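Local coordinates for putative glycoside hydrolase (Bacteroides ovatus, PDB 4ONZ), which is of uncertain function but, as a putative glycoside hydrolase, is probably a carbohydrate-active enzyme built as a five-bladed beta-propeller, at residues P26-Q31 / I93-L98; P303-E308 / V322-L327; P310-G315 / L336-A341. All blocks are in the same frame, centred on the assembly; numbering follows the deposited sequence.

Contact 1: P26-Q31 / I93-L98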
ATOM      1  N   PRO A  26      17.527  -6.730   3.405  1.00 22.84           N
ATOM      2  CA  PRO A  26      16.257  -6.709   2.661  1.00 23.43           C
ATOM      3  C   PRO A  26      15.908  -8.057   2.025  1.00 23.97           C
ATOM      4  O   PRO A  26      16.807  -8.836   1.691  1.00 26.47           O
ATOM      5  CB  PRO A  26      16.508  -5.663   1.568  1.00 22.98           C
ATOM      6  CG  PRO A  26      17.980  -5.697   1.355  1.00 24.10           C
ATOM      7  CD  PRO A  26      18.593  -6.002   2.692  1.00 24.18           C
ATOM      8  N   VAL A  27      14.616  -8.326   1.862  1.00 23.74           N
ATOM      9  CA  VAL A  27      14.155  -9.588   1.267  1.00 24.56           C
ATOM     10  C   VAL A  27      14.014  -9.538  -0.268  1.00 23.34           C
ATOM     11  O   VAL A  27      14.012 -10.581  -0.911  1.00 24.59           O
ATOM     12  CB  VAL A  27      12.853 -10.115   1.928  1.00 25.47           C
ATOM     13  CG1 VAL A  27      13.117 -10.491   3.382  1.00 28.81           C
ATOM     14  CG2 VAL A  27      11.710  -9.119   1.837  1.00 26.23           C
ATOM     15  N   ILE A  28      13.883  -8.341  -0.847  1.00 23.33           N
ATOM     16  CA  ILE A  28      13.810  -8.165  -2.305  1.00 22.37           C
ATOM     17  C   ILE A  28      14.670  -6.960  -2.686  1.00 21.83           C
ATOM     18  O   ILE A  28      14.458  -5.860  -2.188  1.00 19.86           O
ATOM     19  CB  ILE A  28      12.367  -7.928  -2.830  1.00 23.25           C
ATOM     20  CG1 ILE A  28      11.416  -9.041  -2.377  1.00 22.98           C
ATOM     21  CG2 ILE A  28      12.357  -7.834  -4.355  1.00 22.87           C
ATOM     22  CD1 ILE A  28       9.972  -8.810  -2.767  1.00 23.28           C
ATOM     23  N   SER A  29      15.629  -7.189  -3.577  1.00 24.05           N
ATOM     24  CA  SER A  29      16.556  -6.161  -4.048  1.00 24.79           C
ATOM     25  C   SER A  29      16.576  -6.140  -5.579  1.00 21.90           C
ATOM     26  O   SER A  29      16.191  -7.122  -6.213  1.00 20.77           O
ATOM     27  CB  SER A  29      17.963  -6.449  -3.518  1.00 27.25           C
ATOM     28  OG  SER A  29      17.999  -6.362  -2.100  1.00 27.05           O
ATOM     29  N   PRO A  30      17.019  -5.019  -6.172  1.00 20.76           N
ATOM     30  CA  PRO A  30      17.055  -4.922  -7.631  1.00 21.59           C
ATOM     31  C   PRO A  30      18.012  -5.911  -8.298  1.00 23.80           C
ATOM     32  O   PRO A  30      18.986  -6.365  -7.679  1.00 23.43           O
ATOM     33  CB  PRO A  30      17.464  -3.455  -7.899  1.00 23.36           C
ATOM     34  CG  PRO A  30      17.902  -2.900  -6.588  1.00 22.17           C
ATOM     35  CD  PRO A  30      17.242  -3.715  -5.522  1.00 21.36           C
ATOM     36  N   GLN A  31      17.699  -6.236  -9.550  1.00 26.19           N
ATOM     37  CA  GLN A  31      18.449  -7.181 -10.371  1.00 28.34           C
ATOM     38  C   GLN A  31      18.379  -6.716 -11.821  1.00 28.28           C
ATOM     39  O   GLN A  31      17.431  -6.030 -12.190  1.00 25.08           O
ATOM     40  CB  GLN A  31      17.791  -8.556 -10.318  1.00 32.24           C
ATOM     41  CG  GLN A  31      17.694  -9.196  -8.951  1.00 36.27           C
ATOM     42  CD  GLN A  31      16.971 -10.527  -9.000  1.00 37.37           C
ATOM     43  OE1 GLN A  31      16.216 -10.810  -9.933  1.00 41.54           O
ATOM     44  NE2 GLN A  31      17.194 -11.349  -7.993  1.00 39.28           N
ATOM     45  N   ILE A  93       9.932 -14.871   4.364  1.00 26.45           N
ATOM     46  CA  ILE A  93      11.318 -14.389   4.334  1.00 29.24           C
ATOM     47  C   ILE A  93      11.993 -14.693   2.996  1.00 30.96           C
ATOM     48  O   ILE A  93      12.459 -13.785   2.317  1.00 31.12           O
ATOM     49  CB  ILE A  93      12.138 -15.037   5.476  1.00 31.57           C
ATOM     50  CG1 ILE A  93      11.410 -14.881   6.814  1.00 34.60           C
ATOM     51  CG2 ILE A  93      13.540 -14.448   5.544  1.00 33.21           C
ATOM     52  CD1 ILE A  93      11.109 -13.453   7.208  1.00 34.64           C
ATOM     53  N   GLU A  94      12.070 -15.975   2.642  1.00 32.78           N
ATOM     54  CA  GLU A  94      12.668 -16.369   1.370  0.50 34.42           C
ATOM     55  C   GLU A  94      11.684 -16.054   0.241  1.00 34.42           C
ATOM     56  O   GLU A  94      10.489 -16.293   0.361  1.00 36.77           O
ATOM     57  CB  GLU A  94      13.061 -17.846   1.378  0.50 37.69           C
ATOM     58  CG  GLU A  94      14.067 -18.197   2.465  0.50 39.17           C
ATOM     59  CD  GLU A  94      15.343 -17.375   2.378  0.50 40.30           C
ATOM     60  OE1 GLU A  94      15.779 -17.055   1.253  0.50 40.40           O
ATOM     61  OE2 GLU A  94      15.922 -17.067   3.441  0.50 40.66           O
HETATM   62  N   MSE A  95      12.203 -15.484  -0.847  1.00 30.77           N
HETATM   63  CA  MSE A  95      11.376 -15.069  -1.976  1.00 30.07           C
HETATM   64  C   MSE A  95      11.768 -15.741  -3.264  1.00 31.21           C
HETATM   65  O   MSE A  95      12.946 -15.790  -3.609  1.00 35.34           O
HETATM   66  CB  MSE A  95      11.557 -13.567  -2.180  1.00 27.79           C
HETATM   67  CG  MSE A  95      11.150 -12.702  -0.985  1.00 24.99           C
HETATM   68 SE   MSE A  95       9.199 -12.593  -0.806  0.75 21.53          SE
HETATM   69  CE  MSE A  95       9.060 -12.428   1.140  1.00 23.05           C
ATOM     70  N   LYS A  96      10.780 -16.278  -3.976  1.00 28.60           N
ATOM     71  CA  LYS A  96      10.983 -16.877  -5.295  1.00 30.65           C
ATOM     72  C   LYS A  96      10.304 -15.911  -6.262  1.00 30.09           C
ATOM     73  O   LYS A  96       9.079 -15.756  -6.225  1.00 28.81           O
ATOM     74  CB  LYS A  96      10.357 -18.268  -5.350  1.00 34.22           C
ATOM     75  CG  LYS A  96      10.485 -18.994  -6.684  1.00 44.78           C
ATOM     76  CD  LYS A  96       9.819 -20.364  -6.611  1.00 52.78           C
ATOM     77  CE  LYS A  96       9.681 -21.017  -7.978  1.00 58.80           C
ATOM     78  NZ  LYS A  96      10.986 -21.166  -8.681  1.00 63.84           N
ATOM     79  N   ARG A  97      11.096 -15.263  -7.115  1.00 27.74           N
ATOM     80  CA  ARG A  97      10.593 -14.237  -8.028  1.00 28.34           C
ATOM     81  C   ARG A  97      10.461 -14.692  -9.481  1.00 29.25           C
ATOM     82  O   ARG A  97      11.187 -15.564  -9.929  1.00 29.06           O
ATOM     83  CB  ARG A  97      11.526 -13.025  -7.953  1.00 28.20           C
ATOM     84  CG  ARG A  97      11.551 -12.399  -6.566  1.00 27.60           C
ATOM     85  CD  ARG A  97      12.834 -11.642  -6.274  1.00 26.54           C
ATOM     86  NE  ARG A  97      13.049 -10.467  -7.113  1.00 23.27           N
ATOM     87  CZ  ARG A  97      14.089  -9.645  -6.966  1.00 23.85           C
ATOM     88  NH1 ARG A  97      15.003  -9.861  -6.013  1.00 22.71           N
ATOM     89  NH2 ARG A  97      14.213  -8.587  -7.750  1.00 23.56           N
ATOM     90  N   LEU A  98       9.513 -14.093 -10.201  1.00 30.04           N
ATOM     91  CA  LEU A  98       9.315 -14.369 -11.621  1.00 31.12           C
ATOM     92  C   LEU A  98      10.198 -13.416 -12.413  1.00 34.72           C
ATOM     93  O   LEU A  98      10.401 -12.260 -12.012  1.00 32.02           O
ATOM     94  CB  LEU A  98       7.857 -14.154 -12.037  1.00 33.03           C
ATOM     95  CG  LEU A  98       6.778 -15.013 -11.377  1.00 33.17           C
ATOM     96  CD1 LEU A  98       5.401 -14.601 -11.878  1.00 31.16           C
ATOM     97  CD2 LEU A  98       7.028 -16.498 -11.617  1.00 36.16           C
TER
HETATM   98  O   HOH W   1      14.635 -11.671  -3.594  1.00 27.69           O
HETATM   99  O   HOH W   2      14.562 -12.912   0.693  1.00 34.81           O
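Val27 and Ile93 bring the two backbones closest, CA to CA 6.4 Å, and the end-to-end directions of 27-31 and 93-97 are 26° apart. Arg97 reaches across to the main chain of 26-31. Its NH1 and NH2 both donate to the carbonyl oxygen Ser29 O, an end-on grip by two nitrogens on one atom. Arg97 NH2 is 2.9 Å from Ser29 O. Ser29 O lies close to the guanidinium plane, and neither bond is straight, with N-H...O angles of 138° and 142°. The bend of Arg97 at chi3 turns the guanidinium toward this oxygen.

The flat group is sandwiched. Ile28 CG2 sits over its centre, 3.6 Å above the plane. The Gln31 amide stacks on the opposite face, its CD offset toward the rim. NE2 of Gln31 and NH1 of Arg97 are both donors, so they are stacked and not bonded. Glu47 forms a salt bridge with NH2, and Tyr67 OH is bonded to NE. These partners help fix the rotation of the group.

Val27 and Ile28 both face Val345 in a classic beta bulge. This is consistent with the propeller closure in which an early segment adds to the edge of the last blade, formed here with strand 344-350. Strand 96-97 is the outer strand of a neighbouring blade.

The rest of the contact is apolar or water-mediated. Selenomethionine Met95 puts CG 3.9 Å from Ile28 CG1, the two chains crossing at about a right angle. Val27 O accepts from two waters: one also donates to Ile93 O, and the other accepts from Arg97 NH1.

Contact 2: P303-E308 / V322-L327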
ATOM      1  N   PRO A 303       5.535   7.610  15.838  1.00 22.00           N
ATOM      2  CA  PRO A 303       5.403   6.466  14.950  1.00 20.05           C
ATOM      3  C   PRO A 303       5.683   5.148  15.676  1.00 20.94           C
ATOM      4  O   PRO A 303       6.431   5.125  16.653  1.00 20.25           O
ATOM      5  CB  PRO A 303       6.439   6.748  13.848  1.00 20.98           C
ATOM      6  CG  PRO A 303       7.438   7.666  14.455  1.00 21.35           C
ATOM      7  CD  PRO A 303       6.754   8.399  15.575  1.00 21.56           C
ATOM      8  N   PHE A 304       5.032   4.072  15.245  1.00 20.01           N
ATOM      9  CA  PHE A 304       5.257   2.763  15.852  1.00 21.45           C
ATOM     10  C   PHE A 304       6.388   2.041  15.119  1.00 23.54           C
ATOM     11  O   PHE A 304       6.917   1.047  15.606  1.00 25.68           O
ATOM     12  CB  PHE A 304       3.978   1.918  15.839  1.00 21.14           C
ATOM     13  CG  PHE A 304       3.643   1.323  14.496  1.00 18.64           C
ATOM     14  CD1 PHE A 304       2.916   2.038  13.561  1.00 18.69           C
ATOM     15  CD2 PHE A 304       4.033   0.031  14.183  1.00 18.58           C
ATOM     16  CE1 PHE A 304       2.601   1.479  12.333  1.00 18.68           C
ATOM     17  CE2 PHE A 304       3.733  -0.524  12.956  1.00 19.78           C
ATOM     18  CZ  PHE A 304       3.009   0.192  12.033  1.00 18.30           C
ATOM     19  N   PHE A 305       6.750   2.536  13.941  1.00 21.38           N
ATOM     20  CA  PHE A 305       7.804   1.910  13.147  1.00 23.01           C
ATOM     21  C   PHE A 305       8.560   3.010  12.407  1.00 21.62           C
ATOM     22  O   PHE A 305       7.957   3.798  11.686  1.00 20.13           O
ATOM     23  CB  PHE A 305       7.190   0.893  12.178  1.00 21.96           C
ATOM     24  CG  PHE A 305       8.171  -0.124  11.663  1.00 21.30           C
ATOM     25  CD1 PHE A 305       8.468  -1.260  12.414  1.00 22.67           C
ATOM     26  CD2 PHE A 305       8.787   0.041  10.442  1.00 20.73           C
ATOM     27  CE1 PHE A 305       9.376  -2.208  11.955  1.00 22.22           C
ATOM     28  CE2 PHE A 305       9.698  -0.901   9.969  1.00 21.26           C
ATOM     29  CZ  PHE A 305       9.991  -2.025  10.729  1.00 22.93           C
ATOM     30  N   ALA A 306       9.871   3.084  12.618  1.00 21.84           N
ATOM     31  CA  ALA A 306      10.688   4.146  12.028  1.00 21.64           C
ATOM     32  C   ALA A 306      12.036   3.607  11.550  1.00 21.20           C
ATOM     33  O   ALA A 306      12.406   2.493  11.893  1.00 22.07           O
ATOM     34  CB  ALA A 306      10.882   5.251  13.045  1.00 24.17           C
ATOM     35  N   PRO A 307      12.765   4.384  10.727  1.00 22.55           N
ATOM     36  CA  PRO A 307      14.065   3.895  10.269  1.00 25.98           C
ATOM     37  C   PRO A 307      15.032   3.723  11.440  1.00 27.97           C
ATOM     38  O   PRO A 307      15.188   4.638  12.243  1.00 27.84           O
ATOM     39  CB  PRO A 307      14.551   4.992   9.315  1.00 25.82           C
ATOM     40  CG  PRO A 307      13.344   5.780   8.977  1.00 25.31           C
ATOM     41  CD  PRO A 307      12.443   5.701  10.160  1.00 23.70           C
ATOM     42  N   GLU A 308      15.637   2.546  11.541  1.00 30.68           N
ATOM     43  CA  GLU A 308      16.578   2.236  12.625  0.50 34.26           C
ATOM     44  C   GLU A 308      17.766   1.404  12.156  1.00 33.54           C
ATOM     45  O   GLU A 308      18.870   1.572  12.659  1.00 41.19           O
ATOM     46  CB  GLU A 308      15.871   1.486  13.759  0.50 36.80           C
ATOM     47  CG  GLU A 308      14.839   2.300  14.530  0.50 41.44           C
ATOM     48  CD  GLU A 308      15.448   3.455  15.310  0.50 43.73           C
ATOM     49  OE1 GLU A 308      16.686   3.616  15.293  0.50 44.54           O
ATOM     50  OE2 GLU A 308      14.679   4.204  15.947  0.50 48.87           O
ATOM     51  N   VAL A 322      11.172   4.535   5.709  1.00 17.26           N
ATOM     52  CA  VAL A 322      10.411   3.293   5.581  1.00 17.42           C
ATOM     53  C   VAL A 322       8.980   3.618   5.153  1.00 16.77           C
ATOM     54  O   VAL A 322       8.415   4.628   5.583  1.00 16.80           O
ATOM     55  CB  VAL A 322      10.413   2.441   6.878  1.00 18.83           C
ATOM     56  CG1 VAL A 322      11.830   2.046   7.233  1.00 19.99           C
ATOM     57  CG2 VAL A 322       9.761   3.166   8.047  1.00 19.00           C
ATOM     58  N   PHE A 323       8.414   2.774   4.288  1.00 16.34           N
ATOM     59  CA  PHE A 323       7.067   2.998   3.744  1.00 16.10           C
ATOM     60  C   PHE A 323       6.307   1.682   3.770  1.00 16.41           C
ATOM     61  O   PHE A 323       6.601   0.769   2.990  1.00 15.39           O
ATOM     62  CB  PHE A 323       7.164   3.557   2.330  1.00 16.43           C
ATOM     63  CG  PHE A 323       5.862   4.091   1.799  1.00 16.31           C
ATOM     64  CD1 PHE A 323       5.457   5.379   2.105  1.00 17.86           C
ATOM     65  CD2 PHE A 323       5.062   3.323   0.976  1.00 16.06           C
ATOM     66  CE1 PHE A 323       4.268   5.890   1.610  1.00 16.65           C
ATOM     67  CE2 PHE A 323       3.881   3.828   0.477  1.00 17.64           C
ATOM     68  CZ  PHE A 323       3.482   5.112   0.792  1.00 16.78           C
ATOM     69  N   ILE A 324       5.345   1.602   4.687  1.00 16.29           N
ATOM     70  CA  ILE A 324       4.584   0.376   4.960  1.00 17.69           C
ATOM     71  C   ILE A 324       3.449   0.212   3.980  1.00 16.43           C
ATOM     72  O   ILE A 324       2.634   1.121   3.826  1.00 15.09           O
ATOM     73  CB  ILE A 324       3.980   0.384   6.378  1.00 20.12           C
ATOM     74  CG1 ILE A 324       5.008   0.810   7.431  1.00 24.13           C
ATOM     75  CG2 ILE A 324       3.389  -0.975   6.725  1.00 22.20           C
ATOM     76  CD1 ILE A 324       6.298   0.034   7.435  1.00 25.55           C
ATOM     77  N   GLU A 325       3.370  -0.946   3.329  1.00 15.24           N
ATOM     78  CA  GLU A 325       2.356  -1.108   2.284  1.00 15.35           C
ATOM     79  C   GLU A 325       1.707  -2.490   2.171  1.00 16.30           C
ATOM     80  O   GLU A 325       0.680  -2.636   1.488  1.00 15.76           O
ATOM     81  CB  GLU A 325       2.997  -0.664   0.965  1.00 15.52           C
ATOM     82  CG  GLU A 325       2.066  -0.475  -0.233  1.00 15.19           C
ATOM     83  CD  GLU A 325       2.762   0.244  -1.378  1.00 16.22           C
ATOM     84  OE1 GLU A 325       3.710   1.027  -1.107  1.00 16.49           O
ATOM     85  OE2 GLU A 325       2.372   0.036  -2.556  1.00 15.78           O
ATOM     86  N   GLY A 326       2.288  -3.490   2.837  1.00 15.53           N
ATOM     87  CA  GLY A 326       1.737  -4.839   2.839  1.00 16.77           C
ATOM     88  C   GLY A 326       1.568  -5.378   4.239  1.00 16.57           C
ATOM     89  O   GLY A 326       2.406  -5.146   5.101  1.00 17.89           O
ATOM     90  N   LEU A 327       0.474  -6.097   4.462  1.00 18.09           N
ATOM     91  CA  LEU A 327       0.179  -6.690   5.749  1.00 20.78           C
ATOM     92  C   LEU A 327      -0.533  -8.015   5.536  1.00 20.95           C
ATOM     93  O   LEU A 327      -1.624  -8.061   4.948  1.00 20.43           O
ATOM     94  CB  LEU A 327      -0.700  -5.759   6.582  1.00 20.66           C
ATOM     95  CG  LEU A 327      -1.081  -6.270   7.966  1.00 21.68           C
ATOM     96  CD1 LEU A 327       0.155  -6.455   8.851  1.00 23.31           C
ATOM     97  CD2 LEU A 327      -2.072  -5.309   8.612  1.00 22.75           C
TER
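The main-chain N of Ile324, whose side chain packs on Phe305, is hydrogen-bonded to Asn264 OD1. Between the two segments themselves the contact is purely apolar. It is carried by Phe305 and Pro307 on one side and by Val322 and Ile324 on the other.

Phe305 CD2 is the common meeting point. The tip of Ile324, its CD1, comes obliquely to the ring, 3.9 Å from Phe305 CD2. Val322 CG2 approaches the same carbon at 4.1 Å, at the edge and near the ring plane. Both aliphatic chains cross the phenyl group at about a right angle. Phe305 has CG anti to its own N (chi1 -160°), which carries the ring toward the strand. The same Val322 methyl lies 4.3 Å from Pro307 CD, and so fills the angle between the aromatic and proline rings. Pro307 CG lies 4.1 Å from Val322 N. Val322 thus meets the loop with both its side chain and its backbone.

Phe304 and Phe305 form a classic beta bulge opposite Ala283, which ties the loop to strand 281-288. Strand 322-330 bonds to Tyr281 of that strand through Val322. On its other side it pairs with strand 333-340, where Tyr338 meets the Phe305 ring edge-to-face. The packed side chains therefore lie between two neighbouring blades of the propeller, with Ile324 also touching Pro250 of strand 245-255.

Contact 3: P310-G315 / L336-A341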
ATOM      1  N   PRO A 310      20.625  -0.384   9.289  1.00 31.99           N
ATOM      2  CA  PRO A 310      21.436   0.043   8.140  1.00 32.27           C
ATOM      3  C   PRO A 310      20.763  -0.155   6.778  1.00 29.38           C
ATOM      4  O   PRO A 310      20.909   0.699   5.907  1.00 29.66           O
ATOM      5  CB  PRO A 310      22.695  -0.831   8.242  1.00 36.21           C
ATOM      6  CG  PRO A 310      22.778  -1.215   9.680  1.00 38.35           C
ATOM      7  CD  PRO A 310      21.354  -1.345  10.142  1.00 35.49           C
ATOM      8  N   PHE A 311      20.006  -1.243   6.608  1.00 25.20           N
ATOM      9  CA  PHE A 311      19.351  -1.527   5.322  1.00 23.89           C
ATOM     10  C   PHE A 311      18.210  -0.555   4.982  1.00 24.30           C
ATOM     11  O   PHE A 311      17.724  -0.536   3.860  1.00 26.54           O
ATOM     12  CB  PHE A 311      18.864  -2.989   5.247  1.00 23.50           C
ATOM     13  CG  PHE A 311      17.784  -3.321   6.228  1.00 23.78           C
ATOM     14  CD1 PHE A 311      16.452  -3.115   5.897  1.00 24.27           C
ATOM     15  CD2 PHE A 311      18.090  -3.846   7.480  1.00 24.88           C
ATOM     16  CE1 PHE A 311      15.447  -3.409   6.795  1.00 23.32           C
ATOM     17  CE2 PHE A 311      17.080  -4.143   8.388  1.00 24.62           C
ATOM     18  CZ  PHE A 311      15.756  -3.923   8.042  1.00 23.88           C
ATOM     19  N   GLU A 312      17.802   0.265   5.946  1.00 24.74           N
ATOM     20  CA  GLU A 312      16.759   1.258   5.723  1.00 23.30           C
ATOM     21  C   GLU A 312      17.350   2.624   5.374  1.00 26.10           C
ATOM     22  O   GLU A 312      16.601   3.574   5.160  1.00 22.90           O
ATOM     23  CB  GLU A 312      15.894   1.359   6.977  1.00 22.52           C
ATOM     24  CG  GLU A 312      15.202   0.039   7.301  1.00 22.56           C
ATOM     25  CD  GLU A 312      14.658  -0.069   8.713  1.00 22.85           C
ATOM     26  OE1 GLU A 312      15.066   0.711   9.594  1.00 24.63           O
ATOM     27  OE2 GLU A 312      13.838  -0.977   8.959  1.00 23.46           O
ATOM     28  N   LYS A 313      18.685   2.686   5.297  1.00 26.55           N
ATOM     29  CA  LYS A 313      19.428   3.919   5.029  0.50 28.50           C
ATOM     30  C   LYS A 313      20.244   3.802   3.746  1.00 30.67           C
ATOM     31  O   LYS A 313      20.520   2.700   3.277  1.00 28.58           O
ATOM     32  CB  LYS A 313      20.390   4.201   6.184  0.50 29.51           C
ATOM     33  CG  LYS A 313      19.726   4.372   7.537  0.50 31.14           C
ATOM     34  CD  LYS A 313      20.757   4.492   8.649  0.50 33.39           C
ATOM     35  CE  LYS A 313      20.101   4.831   9.976  0.50 33.90           C
ATOM     36  NZ  LYS A 313      19.042   3.846  10.324  0.50 34.72           N
ATOM     37  N   SER A 314      20.637   4.948   3.194  1.00 36.43           N
ATOM     38  CA  SER A 314      21.454   4.996   1.977  1.00 40.47           C
ATOM     39  C   SER A 314      22.079   6.389   1.813  1.00 43.62           C
ATOM     40  O   SER A 314      21.932   7.252   2.679  1.00 37.85           O
ATOM     41  CB  SER A 314      20.606   4.682   0.744  1.00 37.38           C
ATOM     42  OG  SER A 314      19.806   5.795   0.387  1.00 34.95           O
ATOM     43  N   GLY A 315      22.766   6.602   0.691  1.00 50.48           N
ATOM     44  CA  GLY A 315      23.360   7.907   0.383  1.00 48.49           C
ATOM     45  C   GLY A 315      22.314   9.008   0.293  1.00 45.75           C
ATOM     46  O   GLY A 315      22.517  10.113   0.794  1.00 50.53           O
ATOM     47  N   LEU A 336       4.619  -7.596   8.106  1.00 20.72           N
ATOM     48  CA  LEU A 336       4.556  -6.242   7.561  1.00 21.82           C
ATOM     49  C   LEU A 336       5.638  -6.101   6.486  1.00 20.09           C
ATOM     50  O   LEU A 336       6.815  -6.338   6.771  1.00 19.86           O
ATOM     51  CB  LEU A 336       4.849  -5.269   8.705  1.00 22.37           C
ATOM     52  CG  LEU A 336       4.427  -3.819   8.583  1.00 25.24           C
ATOM     53  CD1 LEU A 336       2.914  -3.753   8.441  1.00 28.14           C
ATOM     54  CD2 LEU A 336       4.882  -3.072   9.819  1.00 26.07           C
ATOM     55  N   TYR A 337       5.253  -5.701   5.276  1.00 18.54           N
ATOM     56  CA  TYR A 337       6.192  -5.515   4.175  1.00 17.26           C
ATOM     57  C   TYR A 337       6.267  -4.048   3.841  1.00 17.26           C
ATOM     58  O   TYR A 337       5.241  -3.372   3.704  1.00 17.13           O
ATOM     59  CB  TYR A 337       5.800  -6.350   2.955  1.00 18.76           C
ATOM     60  CG  TYR A 337       5.964  -7.810   3.216  1.00 19.12           C
ATOM     61  CD1 TYR A 337       7.202  -8.411   3.074  1.00 19.99           C
ATOM     62  CD2 TYR A 337       4.899  -8.585   3.674  1.00 19.10           C
ATOM     63  CE1 TYR A 337       7.374  -9.755   3.353  1.00 19.69           C
ATOM     64  CE2 TYR A 337       5.063  -9.919   3.945  1.00 19.56           C
ATOM     65  CZ  TYR A 337       6.304 -10.499   3.780  1.00 19.79           C
ATOM     66  OH  TYR A 337       6.494 -11.822   4.074  1.00 20.91           O
ATOM     67  N   TYR A 338       7.486  -3.560   3.708  1.00 17.20           N
ATOM     68  CA  TYR A 338       7.706  -2.138   3.496  1.00 17.23           C
ATOM     69  C   TYR A 338       8.870  -1.849   2.597  1.00 16.46           C
ATOM     70  O   TYR A 338       9.777  -2.680   2.449  1.00 17.04           O
ATOM     71  CB  TYR A 338       7.927  -1.453   4.845  1.00 17.29           C
ATOM     72  CG  TYR A 338       9.117  -1.928   5.692  1.00 18.56           C
ATOM     73  CD1 TYR A 338       9.042  -3.087   6.488  1.00 18.38           C
ATOM     74  CD2 TYR A 338      10.271  -1.162   5.782  1.00 18.27           C
ATOM     75  CE1 TYR A 338      10.119  -3.483   7.285  1.00 18.72           C
ATOM     76  CE2 TYR A 338      11.342  -1.550   6.570  1.00 18.89           C
ATOM     77  CZ  TYR A 338      11.268  -2.701   7.322  1.00 19.29           C
ATOM     78  OH  TYR A 338      12.361  -3.044   8.098  1.00 21.38           O
ATOM     79  N   GLY A 339       8.804  -0.678   1.968  1.00 17.91           N
ATOM     80  CA  GLY A 339       9.876  -0.180   1.155  1.00 17.36           C
ATOM     81  C   GLY A 339      10.866   0.408   2.139  1.00 19.82           C
ATOM     82  O   GLY A 339      10.476   1.123   3.078  1.00 17.53           O
ATOM     83  N   CYS A 340      12.135   0.069   1.959  1.00 19.66           N
ATOM     84  CA  CYS A 340      13.186   0.585   2.815  1.00 23.65           C
ATOM     85  C   CYS A 340      14.169   1.359   1.940  1.00 25.98           C
ATOM     86  O   CYS A 340      14.597   0.881   0.882  1.00 26.67           O
ATOM     87  CB  CYS A 340      13.841  -0.550   3.638  1.00 23.33           C
ATOM     88  SG  CYS A 340      14.609  -1.877   2.701  1.00 31.06           S
ATOM     89  N   ALA A 341      14.455   2.597   2.348  1.00 28.02           N
ATOM     90  CA  ALA A 341      15.384   3.475   1.639  1.00 27.26           C
ATOM     91  C   ALA A 341      14.953   3.801   0.209  1.00 26.31           C
ATOM     92  O   ALA A 341      15.800   4.093  -0.641  1.00 24.93           O
ATOM     93  CB  ALA A 341      16.784   2.859   1.648  1.00 28.31           C
TER
HETATM   94  O   HOH W   3      18.182   5.184  -1.515  1.00 33.16           O
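Tyr338 OH donates a 2.7 Å hydrogen bond to Glu312 OE2. Glu312 OE2 accepts with its anti lone pair, the one away from OE1. The carboxylate and ring planes are 64° apart. Glu312 starts with CG beside its backbone N (chi1 -61°) and is extended beyond CG, which takes OE2 as far as the phenol. Along the way Glu312 CG packs 4.0 Å from Cys340 CB.

Phe311 holds its ring between its own N and carbonyl carbon (chi1 65°). The ring turns an edge to the strand. Tyr338 OH lies in the ring plane 3.4 Å from Phe311 CE1, and Cys340 SG is in plane too, 3.9 Å from Phe311 CD1. The latter is a sulfur-aromatic contact at the ring edge. Ala341 CB rests 3.6 Å from Glu312 O, where the 3-10 turn of 310-312 gives way to loop. A water joins Ser314 OG to Ala341 O.

Arg20 NE makes a salt bridge to Glu312 OE2, and the backbone N atoms of Glu308 and Ala309 bond to Glu312 OE1. Both oxygens of the buried carboxylate are thus satisfied, and the nearby charges probably polarise the Tyr338 hydroxyl.

Overall arrangement
Contact 1 closes along the chain before the other two begin. Contacts 2 and 3 cross: their segments alternate, two loop pieces followed by two strands. Their centres are about 9 Å apart, and strands 322-330 and 333-340 pair antiparallel in one blade, with Phe323 O 2.8 Å from Gly339 N in a probable hydrogen bond. Contact 1 lies about 14 Å from contact 3, centre to centre, and about 19 Å from contact 2. It touches contact 3 through Met95 on Tyr337 and Pro26 on Phe311. Contact 1 joins the early segment added to the last blade to strand 96-97 of the first, consistent with propeller ring closure. Contact 2 lies toward the preceding blade; contact 3 packs the intervening loop on the last.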